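Local coordinates for fructooligosaccharide ABC transporter substrate-binding protein FusA (Streptococcus pneumoniae, PDB 5G5Y) that binds kestose, nystose and longer fructooligosaccharides, preferring the longer chains, as the solute receptor of the FusABC-MsmK importer, at residues K155-L160 / A289-Q294; P182-S187 / F248-N253; Q294-R299 / M416-N421; N421-F426 / K484-Y489. All coordinates share one frame; numbering follows the deposited sequence.

Contact 1: K155-L160 / A289-Q294; sequences KTTDDL and AGPSGQ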
# COMPACT_ATOMS: atom_id res chain seq x y z
N LYS A 155 -12.00 5.99 -25.64
CA LYS A 155 -11.81 7.25 -24.98
C LYS A 155 -12.89 7.56 -23.93
O LYS A 155 -12.68 8.41 -23.09
CB LYS A 155 -11.84 8.38 -26.01
CG LYS A 155 -10.73 8.36 -27.05
CD LYS A 155 -10.80 9.63 -27.90
CE LYS A 155 -9.96 9.53 -29.16
NZ LYS A 155 -10.75 8.95 -30.28
N THR A 156 -14.06 6.94 -24.06
CA THR A 156 -15.21 7.19 -23.21
C THR A 156 -15.74 5.87 -22.67
O THR A 156 -15.45 4.79 -23.22
CB THR A 156 -16.36 7.87 -23.98
OG1 THR A 156 -17.00 6.91 -24.86
CG2 THR A 156 -15.86 9.08 -24.79
N THR A 157 -16.55 5.95 -21.63
CA THR A 157 -17.21 4.77 -21.10
C THR A 157 -18.13 4.10 -22.14
O THR A 157 -18.21 2.87 -22.18
CB THR A 157 -17.96 5.07 -19.79
OG1 THR A 157 -18.86 6.17 -19.95
CG2 THR A 157 -16.92 5.42 -18.71
N ASP A 158 -18.79 4.90 -22.96
CA ASP A 158 -19.64 4.35 -24.05
C ASP A 158 -18.79 3.62 -25.11
O ASP A 158 -19.18 2.55 -25.55
CB ASP A 158 -20.52 5.43 -24.67
CG ASP A 158 -21.82 5.66 -23.89
OD1 ASP A 158 -22.06 4.99 -22.86
OD2 ASP A 158 -22.63 6.51 -24.32
N ASP A 159 -17.62 4.17 -25.47
CA ASP A 159 -16.65 3.46 -26.34
C ASP A 159 -16.22 2.14 -25.77
O ASP A 159 -16.09 1.13 -26.51
CB ASP A 159 -15.33 4.23 -26.56
CG ASP A 159 -15.49 5.49 -27.36
OD1 ASP A 159 -16.50 5.64 -28.08
OD2 ASP A 159 -14.57 6.35 -27.26
N LEU A 160 -16.00 2.11 -24.46
CA LEU A 160 -15.59 0.88 -23.81
C LEU A 160 -16.67 -0.18 -23.96
O LEU A 160 -16.37 -1.33 -24.22
CB LEU A 160 -15.28 1.09 -22.31
CG LEU A 160 -14.88 -0.14 -21.50
CD1 LEU A 160 -13.61 -0.81 -22.06
CD2 LEU A 160 -14.72 0.20 -20.04
N ALA A 289 -13.46 9.20 -20.30
CA ALA A 289 -14.44 10.22 -19.97
C ALA A 289 -15.77 9.53 -19.79
O ALA A 289 -16.13 8.62 -20.56
CB ALA A 289 -14.51 11.26 -21.06
N GLY A 290 -16.50 9.94 -18.76
CA GLY A 290 -17.83 9.43 -18.53
C GLY A 290 -18.84 10.17 -19.37
O GLY A 290 -18.47 11.01 -20.22
N PRO A 291 -20.13 9.92 -19.13
CA PRO A 291 -21.22 10.63 -19.87
C PRO A 291 -21.12 12.16 -19.85
O PRO A 291 -21.52 12.80 -20.82
CB PRO A 291 -22.49 10.15 -19.16
CG PRO A 291 -22.13 8.76 -18.72
CD PRO A 291 -20.67 8.85 -18.28
N SER A 292 -20.54 12.72 -18.78
CA SER A 292 -20.30 14.18 -18.68
C SER A 292 -19.29 14.73 -19.69
O SER A 292 -19.19 15.94 -19.87
CB SER A 292 -19.75 14.52 -17.29
OG SER A 292 -18.41 14.02 -17.18
N GLY A 293 -18.49 13.85 -20.31
CA GLY A 293 -17.36 14.27 -21.10
C GLY A 293 -16.07 14.50 -20.28
O GLY A 293 -15.02 14.81 -20.86
N GLN A 294 -16.13 14.34 -18.96
CA GLN A 294 -14.98 14.70 -18.10
C GLN A 294 -14.27 13.46 -17.54
O GLN A 294 -14.86 12.39 -17.38
CB GLN A 294 -15.44 15.61 -16.96
CG GLN A 294 -16.33 16.79 -17.37
CD GLN A 294 -15.78 17.55 -18.55
OE1 GLN A 294 -14.63 17.98 -18.53
NE2 GLN A 294 -16.56 17.64 -19.62
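Ala289 is gripped through both of its backbone polar atoms by the residues leading into helix 157-169. Its N donates an almost straight hydrogen bond to Lys155 O (3.0 Å, 170°), and its O receives the amide of Thr157, with Thr157 N 2.9 Å from Ala289 O and lying nearly along the C=O axis. These two bonds flank Thr156 and make a single beta bridge between Thr156 and Ala289; Thr156 CA adds a CA-H...O contact, 3.1 Å from Ala289 O. Side chains add one patch. Thr157 OG1 falls between its own backbone N and carbonyl carbon (chi1 53°), which sets it 3.6 Å from Pro291 CD and 3.7 Å from Gly290 CA, while CG2 lies by Ala289 O.

A capping box holds the helix start in shape. Thr156 OG1, at the N-cap, accepts from Asp159 N at 2.9 Å. Asp159 OD2 accepts weakly from Thr156 N, completing the box, and takes Lys155 N on its anti lone pair. On the other segment a type I turn runs from Gly290 to Gly293, closed by Gly293 N to Gly290 O. Gly293 takes a positive phi (86°), and Ser292 OG accepts from Gln294 N in an ST turn. Gln294 NE2 adds a bond to Ser292 O from above that carbonyl's plane.

Behind the junction, Thr157 and Leu160 both lie on Phe233 of helix 225-239. Leu160 also touches Leu288 and Pro291 rests on Phe201, so the loop following strand 282-284 is fastened to the N-terminal end of helix 157-169.

Contact 2: P182-S187 / F248-N253; sequences PFSFIS and FEHDWN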
# COMPACT_ATOMS: atom_id res chain seq x y z
N PRO A 182 -14.75 -10.54 -21.88
CA PRO A 182 -14.47 -9.13 -22.14
C PRO A 182 -13.93 -8.33 -20.96
O PRO A 182 -13.00 -7.52 -21.15
CB PRO A 182 -15.82 -8.59 -22.60
CG PRO A 182 -16.48 -9.83 -23.21
CD PRO A 182 -16.13 -10.90 -22.27
N PHE A 183 -14.53 -8.52 -19.78
CA PHE A 183 -14.27 -7.68 -18.58
C PHE A 183 -14.22 -8.57 -17.35
O PHE A 183 -15.14 -9.33 -17.09
CB PHE A 183 -15.41 -6.67 -18.49
CG PHE A 183 -15.22 -5.55 -17.50
CD1 PHE A 183 -14.57 -4.38 -17.88
CD2 PHE A 183 -15.81 -5.60 -16.24
CE1 PHE A 183 -14.45 -3.31 -17.00
CE2 PHE A 183 -15.69 -4.52 -15.36
CZ PHE A 183 -15.01 -3.39 -15.74
N SER A 184 -13.12 -8.50 -16.58
CA SER A 184 -12.98 -9.30 -15.38
C SER A 184 -12.31 -8.52 -14.26
O SER A 184 -11.67 -7.51 -14.50
CB SER A 184 -12.19 -10.58 -15.65
OG SER A 184 -12.43 -11.50 -14.61
N PHE A 185 -12.51 -9.01 -13.06
CA PHE A 185 -12.01 -8.42 -11.84
C PHE A 185 -12.21 -9.41 -10.75
O PHE A 185 -12.91 -10.44 -10.93
CB PHE A 185 -12.78 -7.12 -11.54
CG PHE A 185 -14.29 -7.28 -11.57
CD1 PHE A 185 -14.98 -7.73 -10.45
CD2 PHE A 185 -14.99 -7.01 -12.72
CE1 PHE A 185 -16.39 -7.88 -10.49
CE2 PHE A 185 -16.39 -7.14 -12.76
CZ PHE A 185 -17.08 -7.58 -11.64
N ILE A 186 -11.55 -9.15 -9.63
CA ILE A 186 -11.84 -9.81 -8.36
C ILE A 186 -12.52 -8.76 -7.49
O ILE A 186 -11.89 -7.80 -7.05
CB ILE A 186 -10.61 -10.40 -7.66
CG1 ILE A 186 -9.84 -11.36 -8.60
CG2 ILE A 186 -11.00 -11.14 -6.38
CD1 ILE A 186 -8.60 -11.93 -8.00
N SER A 187 -13.79 -8.98 -7.22
CA SER A 187 -14.60 -7.99 -6.49
C SER A 187 -14.25 -7.78 -5.02
O SER A 187 -14.02 -8.71 -4.24
CB SER A 187 -16.09 -8.35 -6.62
OG SER A 187 -16.91 -7.34 -5.99
N PHE A 248 -17.52 -12.58 -9.38
CA PHE A 248 -17.86 -12.47 -7.96
C PHE A 248 -17.56 -13.70 -7.12
O PHE A 248 -17.76 -13.69 -5.92
CB PHE A 248 -19.32 -12.03 -7.82
CG PHE A 248 -19.58 -10.68 -8.40
CD1 PHE A 248 -19.38 -9.54 -7.62
CD2 PHE A 248 -20.03 -10.54 -9.72
CE1 PHE A 248 -19.61 -8.28 -8.17
CE2 PHE A 248 -20.25 -9.29 -10.26
CZ PHE A 248 -20.04 -8.15 -9.49
N GLU A 249 -17.04 -14.76 -7.75
CA GLU A 249 -16.77 -16.04 -7.07
C GLU A 249 -15.31 -16.47 -7.06
O GLU A 249 -14.86 -17.08 -6.11
CB GLU A 249 -17.58 -17.14 -7.74
CG GLU A 249 -19.05 -17.04 -7.43
CD GLU A 249 -19.88 -18.00 -8.25
OE1 GLU A 249 -19.66 -18.10 -9.48
OE2 GLU A 249 -20.78 -18.64 -7.67
N HIS A 250 -14.57 -16.16 -8.10
CA HIS A 250 -13.22 -16.70 -8.23
C HIS A 250 -12.19 -16.08 -7.29
O HIS A 250 -12.40 -15.01 -6.70
CB HIS A 250 -12.76 -16.66 -9.67
CG HIS A 250 -12.68 -15.29 -10.26
ND1 HIS A 250 -12.57 -15.11 -11.61
CD2 HIS A 250 -12.70 -14.05 -9.72
CE1 HIS A 250 -12.53 -13.82 -11.89
NE2 HIS A 250 -12.61 -13.16 -10.75
N ASP A 251 -11.08 -16.78 -7.13
CA ASP A 251 -9.98 -16.34 -6.32
C ASP A 251 -8.79 -15.99 -7.20
O ASP A 251 -8.88 -16.11 -8.41
CB ASP A 251 -9.65 -17.37 -5.22
CG ASP A 251 -9.09 -18.70 -5.75
OD1 ASP A 251 -8.82 -18.88 -6.96
OD2 ASP A 251 -8.96 -19.61 -4.90
N TRP A 252 -7.72 -15.48 -6.58
CA TRP A 252 -6.53 -15.02 -7.28
C TRP A 252 -5.96 -16.11 -8.19
O TRP A 252 -5.61 -15.86 -9.33
CB TRP A 252 -5.49 -14.62 -6.25
CG TRP A 252 -4.12 -14.30 -6.80
CD1 TRP A 252 -2.97 -15.03 -6.60
CD2 TRP A 252 -3.73 -13.15 -7.58
NE1 TRP A 252 -1.90 -14.41 -7.21
CE2 TRP A 252 -2.34 -13.25 -7.82
CE3 TRP A 252 -4.43 -12.05 -8.11
CZ2 TRP A 252 -1.63 -12.31 -8.58
CZ3 TRP A 252 -3.73 -11.10 -8.86
CH2 TRP A 252 -2.33 -11.24 -9.08
N ASN A 253 -5.89 -17.33 -7.67
CA ASN A 253 -5.38 -18.47 -8.46
C ASN A 253 -6.16 -18.70 -9.74
O ASN A 253 -5.56 -18.85 -10.80
CB ASN A 253 -5.30 -19.75 -7.60
CG ASN A 253 -4.12 -19.73 -6.64
OD1 ASN A 253 -3.08 -19.16 -6.93
ND2 ASN A 253 -4.27 -20.38 -5.51
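Ser184 to Ser187 runs at nearly a right angle (98°) to the path from Phe248 to Trp252, and the backbones come nearest where Ser187 CA and Phe248 CA are 5.7 Å apart. The one hydrogen bond across the crossing is from a side chain: His250 NE2 donates to Phe185 O at 2.7 Å, with the oxygen in the imidazole plane but the nitrogen tilted from the carbonyl plane. His250 CG lies between its backbone N and carbonyl carbon (chi1 62°), swinging the ring across to the other segment. Its ND1 is bonded to Lys258 NZ, which suggests a neutral ring protonated on NE2. Ser184 OG sits at the edge of this ring, 3.6 Å from His250 CE1, and is itself bonded to Asp244.

Phe185 points its edge at one face of Phe248 in a T-shaped stack, planes 81° apart, with Phe185 CZ 3.7 Å from Phe248 CZ. Ser187 CB lies 3.6 Å from Phe248 CD1, and Ser187 OG, lying by the same ring, is bonded to Arg450. Ile186 reaches toward the start of helix 252-260: its CD1 is 3.8 Å from Trp252 CA and 4.2 Å from Trp252 CE3, at the indole edge.

Strand 181-183 is an edge strand of a mixed sheet, beside strand 264-269, on which Ser184 and Phe185 also pack. Phe248 leans on Ala451, Ile454 and Val455 of helix 429-455. Asp251 caps helix 252-260 through Ser254 N, and Trp252 in its first turn lies against Thr269, near the substrate-binding Asn274.

Contact 3: Q294-R299 / M416-N421; sequences QKHVAR and MSNVNN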
# COMPACT_ATOMS: atom_id res chain seq x y z
N GLN A 294 -16.13 14.34 -18.96
CA GLN A 294 -14.98 14.70 -18.10
C GLN A 294 -14.27 13.46 -17.54
O GLN A 294 -14.86 12.39 -17.38
CB GLN A 294 -15.44 15.61 -16.96
CG GLN A 294 -16.33 16.79 -17.37
CD GLN A 294 -15.78 17.55 -18.55
OE1 GLN A 294 -14.63 17.98 -18.53
NE2 GLN A 294 -16.56 17.64 -19.62
N LYS A 295 -12.99 13.65 -17.20
CA LYS A 295 -12.10 12.59 -16.75
C LYS A 295 -11.60 12.90 -15.34
O LYS A 295 -11.38 14.07 -14.97
CB LYS A 295 -10.88 12.49 -17.65
CG LYS A 295 -11.17 12.01 -19.05
CD LYS A 295 -9.90 12.10 -19.85
CE LYS A 295 -10.10 11.86 -21.32
NZ LYS A 295 -8.76 11.72 -21.96
N HIS A 296 -11.44 11.84 -14.57
CA HIS A 296 -11.00 11.98 -13.16
C HIS A 296 -10.38 10.67 -12.72
O HIS A 296 -10.77 9.60 -13.17
CB HIS A 296 -12.19 12.33 -12.24
CG HIS A 296 -11.78 12.67 -10.85
ND1 HIS A 296 -11.03 13.78 -10.56
CD2 HIS A 296 -12.00 12.05 -9.66
CE1 HIS A 296 -10.84 13.87 -9.25
NE2 HIS A 296 -11.39 12.80 -8.68
N VAL A 297 -9.37 10.78 -11.86
CA VAL A 297 -8.84 9.66 -11.09
C VAL A 297 -8.96 9.99 -9.61
O VAL A 297 -8.45 11.04 -9.16
CB VAL A 297 -7.37 9.41 -11.44
CG1 VAL A 297 -6.78 8.29 -10.59
CG2 VAL A 297 -7.25 9.03 -12.92
N ALA A 298 -9.59 9.08 -8.87
CA ALA A 298 -9.71 9.21 -7.41
C ALA A 298 -8.38 8.71 -6.84
O ALA A 298 -7.82 7.68 -7.27
CB ALA A 298 -10.84 8.40 -6.90
N ARG A 299 -7.84 9.47 -5.90
CA ARG A 299 -6.63 9.03 -5.21
C ARG A 299 -6.99 8.02 -4.14
O ARG A 299 -8.00 8.20 -3.40
CB ARG A 299 -5.94 10.21 -4.59
CG ARG A 299 -5.43 11.16 -5.62
CD ARG A 299 -4.87 12.42 -4.99
NE ARG A 299 -3.67 12.14 -4.23
CZ ARG A 299 -2.95 13.03 -3.56
NH1 ARG A 299 -3.28 14.34 -3.48
NH2 ARG A 299 -1.86 12.61 -2.93
N MET A 416 -5.84 13.54 -11.56
CA MET A 416 -5.97 13.55 -10.10
C MET A 416 -6.10 14.98 -9.61
O MET A 416 -5.09 15.68 -9.27
CB MET A 416 -4.73 12.92 -9.46
CG MET A 416 -4.53 11.44 -9.75
SD MET A 416 -3.00 10.99 -8.90
CE MET A 416 -2.60 9.46 -9.74
N SER A 417 -7.33 15.44 -9.55
CA SER A 417 -7.61 16.82 -9.26
C SER A 417 -7.65 17.15 -7.77
O SER A 417 -7.73 18.32 -7.43
CB SER A 417 -8.94 17.21 -9.92
OG SER A 417 -8.77 17.11 -11.36
N ASN A 418 -7.63 16.15 -6.91
CA ASN A 418 -7.71 16.38 -5.46
C ASN A 418 -6.32 16.70 -4.90
O ASN A 418 -5.39 15.89 -5.02
CB ASN A 418 -8.32 15.18 -4.76
CG ASN A 418 -9.79 14.99 -5.15
OD1 ASN A 418 -10.13 15.02 -6.35
ND2 ASN A 418 -10.68 14.89 -4.16
N VAL A 419 -6.21 17.87 -4.29
CA VAL A 419 -4.94 18.34 -3.69
C VAL A 419 -4.42 17.31 -2.67
O VAL A 419 -3.21 16.96 -2.62
CB VAL A 419 -5.12 19.72 -2.99
CG1 VAL A 419 -3.84 20.14 -2.26
CG2 VAL A 419 -5.52 20.84 -3.94
N ASN A 420 -5.36 16.80 -1.87
CA ASN A 420 -5.06 15.92 -0.77
C ASN A 420 -5.73 14.59 -0.87
O ASN A 420 -6.78 14.44 -1.50
CB ASN A 420 -5.45 16.58 0.56
CG ASN A 420 -4.48 17.71 0.93
OD1 ASN A 420 -3.27 17.50 1.03
ND2 ASN A 420 -4.98 18.88 1.03
N ASN A 421 -5.11 13.62 -0.21
CA ASN A 421 -5.79 12.35 0.16
C ASN A 421 -5.94 12.32 1.70
O ASN A 421 -5.69 13.34 2.35
CB ASN A 421 -5.08 11.11 -0.42
CG ASN A 421 -3.69 10.91 0.12
OD1 ASN A 421 -3.23 11.68 0.95
ND2 ASN A 421 -3.01 9.85 -0.32
O HOH W 1 -10.82 15.80 -12.18
O HOH W 2 -7.87 13.05 -7.35
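Arg299 reaches across to the carbonyls of Asn418 and Val419 with a single nitrogen, NH1. Arg299 NH1 bonds to Asn418 O (3.0 Å) in the guanidinium plane, the donor tilted from the carbonyl plane, and weakly, at a bent angle, to Val419 O (2.8 Å). The arginine chain is anti at chi2 and then bends at chi3 (68°), turning its guanidinium toward these oxygens. The guanidinium also stacks on the side-chain amide of Asn421, planes 24° apart, with Arg299 NH2 3.9 Å from Asn421 CG and Asn421 N over one face. That amide is fixed by Asn421 ND2 to Thr300 O.

Segment 294-299 lies between strand 282-284 of one mixed sheet and strand 305-306, on the way to strand 310-312 of the other. This is consistent with one of the crossings between the two lobes of a solute-binding protein, here lying against the loop that joins helices 399-412 and 429-455.

Two waters bridge the loops. Water 1 is 2.6 Å from His296 ND1 and equally close to Ser417 OG, with a weak bond to Lys295 O. Water 2 donates to Val297 O (2.8 Å) and accepts from Asn418 N. Asn418 OD1 approaches the edge of the imidazole, 3.2 Å from His296 CE1, the amide turned 52° from the ring, while Asn418 ND2 is bonded to Val212 O.

Apolar contact is made by Met416, whose CG lies 3.9 Å from Val297 CB and whose chain then extends so that SD meets Arg299 CG at 4.1 Å. Met416 and Val297 also pack on helix 399-412, at Ile408 and Tyr412 respectively.

Contact 4: N421-F426 / K484-Y489; sequences NYPRVF and KYYDQY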
# COMPACT_ATOMS: atom_id res chain seq x y z
N ASN A 421 -5.11 13.62 -0.21
CA ASN A 421 -5.79 12.35 0.16
C ASN A 421 -5.94 12.32 1.70
O ASN A 421 -5.69 13.34 2.35
CB ASN A 421 -5.08 11.11 -0.42
CG ASN A 421 -3.69 10.91 0.12
OD1 ASN A 421 -3.23 11.68 0.95
ND2 ASN A 421 -3.01 9.85 -0.32
N TYR A 422 -6.43 11.21 2.25
CA TYR A 422 -6.72 11.13 3.69
C TYR A 422 -5.45 10.64 4.41
O TYR A 422 -4.94 9.55 4.07
CB TYR A 422 -7.89 10.16 4.00
CG TYR A 422 -8.32 10.37 5.45
CD1 TYR A 422 -9.14 11.42 5.79
CD2 TYR A 422 -7.81 9.58 6.48
CE1 TYR A 422 -9.48 11.66 7.12
CE2 TYR A 422 -8.13 9.83 7.82
CZ TYR A 422 -8.95 10.87 8.13
OH TYR A 422 -9.30 11.08 9.46
N PRO A 423 -4.96 11.39 5.41
CA PRO A 423 -3.69 11.05 6.03
C PRO A 423 -3.80 9.89 7.04
O PRO A 423 -4.83 9.70 7.68
CB PRO A 423 -3.27 12.34 6.71
CG PRO A 423 -4.56 13.00 7.06
CD PRO A 423 -5.52 12.64 5.98
N ARG A 424 -2.71 9.17 7.20
CA ARG A 424 -2.64 8.00 8.10
C ARG A 424 -2.54 8.41 9.59
O ARG A 424 -1.59 8.04 10.24
CB ARG A 424 -1.36 7.18 7.76
CG ARG A 424 -1.34 6.47 6.43
CD ARG A 424 -2.62 5.67 6.31
NE ARG A 424 -2.55 4.61 5.32
CZ ARG A 424 -3.60 4.16 4.63
NH1 ARG A 424 -4.82 4.66 4.80
NH2 ARG A 424 -3.42 3.19 3.75
N VAL A 425 -3.53 9.14 10.10
CA VAL A 425 -3.46 9.74 11.43
C VAL A 425 -3.48 8.66 12.51
O VAL A 425 -4.02 7.61 12.28
CB VAL A 425 -4.60 10.74 11.68
CG1 VAL A 425 -4.34 12.01 10.89
CG2 VAL A 425 -5.97 10.13 11.35
N PHE A 426 -2.90 8.96 13.66
CA PHE A 426 -2.93 8.15 14.85
C PHE A 426 -4.10 8.60 15.77
O PHE A 426 -4.05 9.66 16.36
CB PHE A 426 -1.58 8.37 15.60
CG PHE A 426 -1.23 7.31 16.59
CD1 PHE A 426 -2.13 6.38 17.07
CD2 PHE A 426 0.09 7.27 17.08
CE1 PHE A 426 -1.73 5.40 17.98
CE2 PHE A 426 0.49 6.31 17.99
CZ PHE A 426 -0.41 5.38 18.44
N LYS A 484 -12.67 15.24 12.01
CA LYS A 484 -11.97 15.75 13.16
C LYS A 484 -10.45 15.53 13.05
O LYS A 484 -9.65 16.45 13.24
CB LYS A 484 -12.53 15.12 14.44
CG LYS A 484 -11.86 15.54 15.75
CD LYS A 484 -12.50 14.83 16.94
CE LYS A 484 -12.04 13.39 17.05
NZ LYS A 484 -12.51 12.71 18.29
N TYR A 485 -10.04 14.31 12.77
CA TYR A 485 -8.62 14.03 12.63
C TYR A 485 -7.98 14.72 11.42
O TYR A 485 -6.82 15.13 11.50
CB TYR A 485 -8.36 12.53 12.63
CG TYR A 485 -8.51 11.94 14.00
CD1 TYR A 485 -7.48 12.05 14.93
CD2 TYR A 485 -9.70 11.32 14.39
CE1 TYR A 485 -7.62 11.54 16.20
CE2 TYR A 485 -9.84 10.80 15.66
CZ TYR A 485 -8.80 10.93 16.57
OH TYR A 485 -8.91 10.44 17.87
N TYR A 486 -8.73 14.87 10.33
CA TYR A 486 -8.24 15.59 9.15
C TYR A 486 -7.92 17.04 9.50
O TYR A 486 -6.82 17.56 9.19
CB TYR A 486 -9.22 15.51 7.98
CG TYR A 486 -8.66 16.19 6.77
CD1 TYR A 486 -7.71 15.56 6.00
CD2 TYR A 486 -9.00 17.50 6.43
CE1 TYR A 486 -7.14 16.17 4.90
CE2 TYR A 486 -8.42 18.13 5.30
CZ TYR A 486 -7.48 17.44 4.55
OH TYR A 486 -6.81 17.96 3.43
N ASP A 487 -8.87 17.69 10.19
CA ASP A 487 -8.68 19.08 10.59
C ASP A 487 -7.50 19.19 11.55
O ASP A 487 -6.70 20.09 11.39
CB ASP A 487 -9.96 19.68 11.22
CG ASP A 487 -11.15 19.73 10.23
OD1 ASP A 487 -10.97 19.62 8.99
OD2 ASP A 487 -12.28 19.89 10.70
N GLN A 488 -7.38 18.30 12.53
CA GLN A 488 -6.23 18.34 13.44
C GLN A 488 -4.87 18.17 12.70
O GLN A 488 -3.89 18.87 12.99
CB GLN A 488 -6.35 17.27 14.52
CG GLN A 488 -7.40 17.58 15.58
CD GLN A 488 -7.64 16.43 16.56
OE1 GLN A 488 -6.98 15.38 16.52
NE2 GLN A 488 -8.60 16.64 17.47
N TYR A 489 -4.81 17.21 11.77
CA TYR A 489 -3.63 17.02 10.92
C TYR A 489 -3.21 18.29 10.17
O TYR A 489 -2.02 18.63 10.16
CB TYR A 489 -3.88 15.89 9.92
CG TYR A 489 -2.76 15.62 8.98
CD1 TYR A 489 -1.65 14.89 9.37
CD2 TYR A 489 -2.81 16.11 7.70
CE1 TYR A 489 -0.62 14.64 8.46
CE2 TYR A 489 -1.80 15.86 6.79
CZ TYR A 489 -0.71 15.13 7.18
OH TYR A 489 0.26 14.94 6.24
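Pro423 sets its CB-CG edge on one face of the Tyr489 ring: its CB is 3.7 Å from the centroid of the Tyr489 ring and only 5° off the ring normal, a well-centred CH-pi contact. Tyr489 has CG anti to its backbone N (chi1 179°), which extends the ring from the helix and over the proline. The other end of the pyrrolidine meets a second tyrosine differently, Pro423 CD touching the ring edge at Tyr486 CD1 (3.7 Å).

Tyr422 and Tyr486 lie alongside each other, pointing opposite ways, with Tyr422 CE1 4.0 Å from Tyr486 CB. The phenol end of Tyr422 thereby reaches the helix, its OH 3.6 Å from Tyr485 CB and hydrogen-bonded to Lys482 O one turn back. Val425 divides its methyls between two tyrosines one turn apart. Val425 CG2 is 3.6 Å from Tyr485 CB, whereas CG1 is 4.0 Å from Tyr489 CB. Tyr485 runs on past them to bond through OH with Asp431 and Thr428 N, at the start of helix 429-455.

The packing across is mostly apolar. An inverse gamma turn centred on Arg424, closed by a weak bond from Val425 N to Pro423 O, sets Pro423 and Val425 both toward the helix and Arg424 away from it. The result is a proline-aromatic cluster fixing the loop ahead of helix 429-455 onto the tyrosine-rich face of the C-terminal helix 475-492.

In the fold
Contacts 1, 3 and 4 form a chain of neighbours: contacts 1 and 3 share Gln294 and their centres lie 16 Å apart, while contacts 3 and 4 share Asn421, centres 18 Å apart, and meet also where Asn420 ND2 is 3.2 Å from Tyr486 OH. Contact 2 is nested in the sequence loop closed by contact 1, with nearest atoms about 5 Å apart; it is the one that borders the sugar site, Trp252 lying about 4 Å from Asn274 and 7 Å from Asn191 between side chains. Contacts 3 and 4 approach a calcium site instead, the side chains of Asn418 and Tyr422 being about 7 and 9 Å from that of Asp219. Contact 1 stands apart from both.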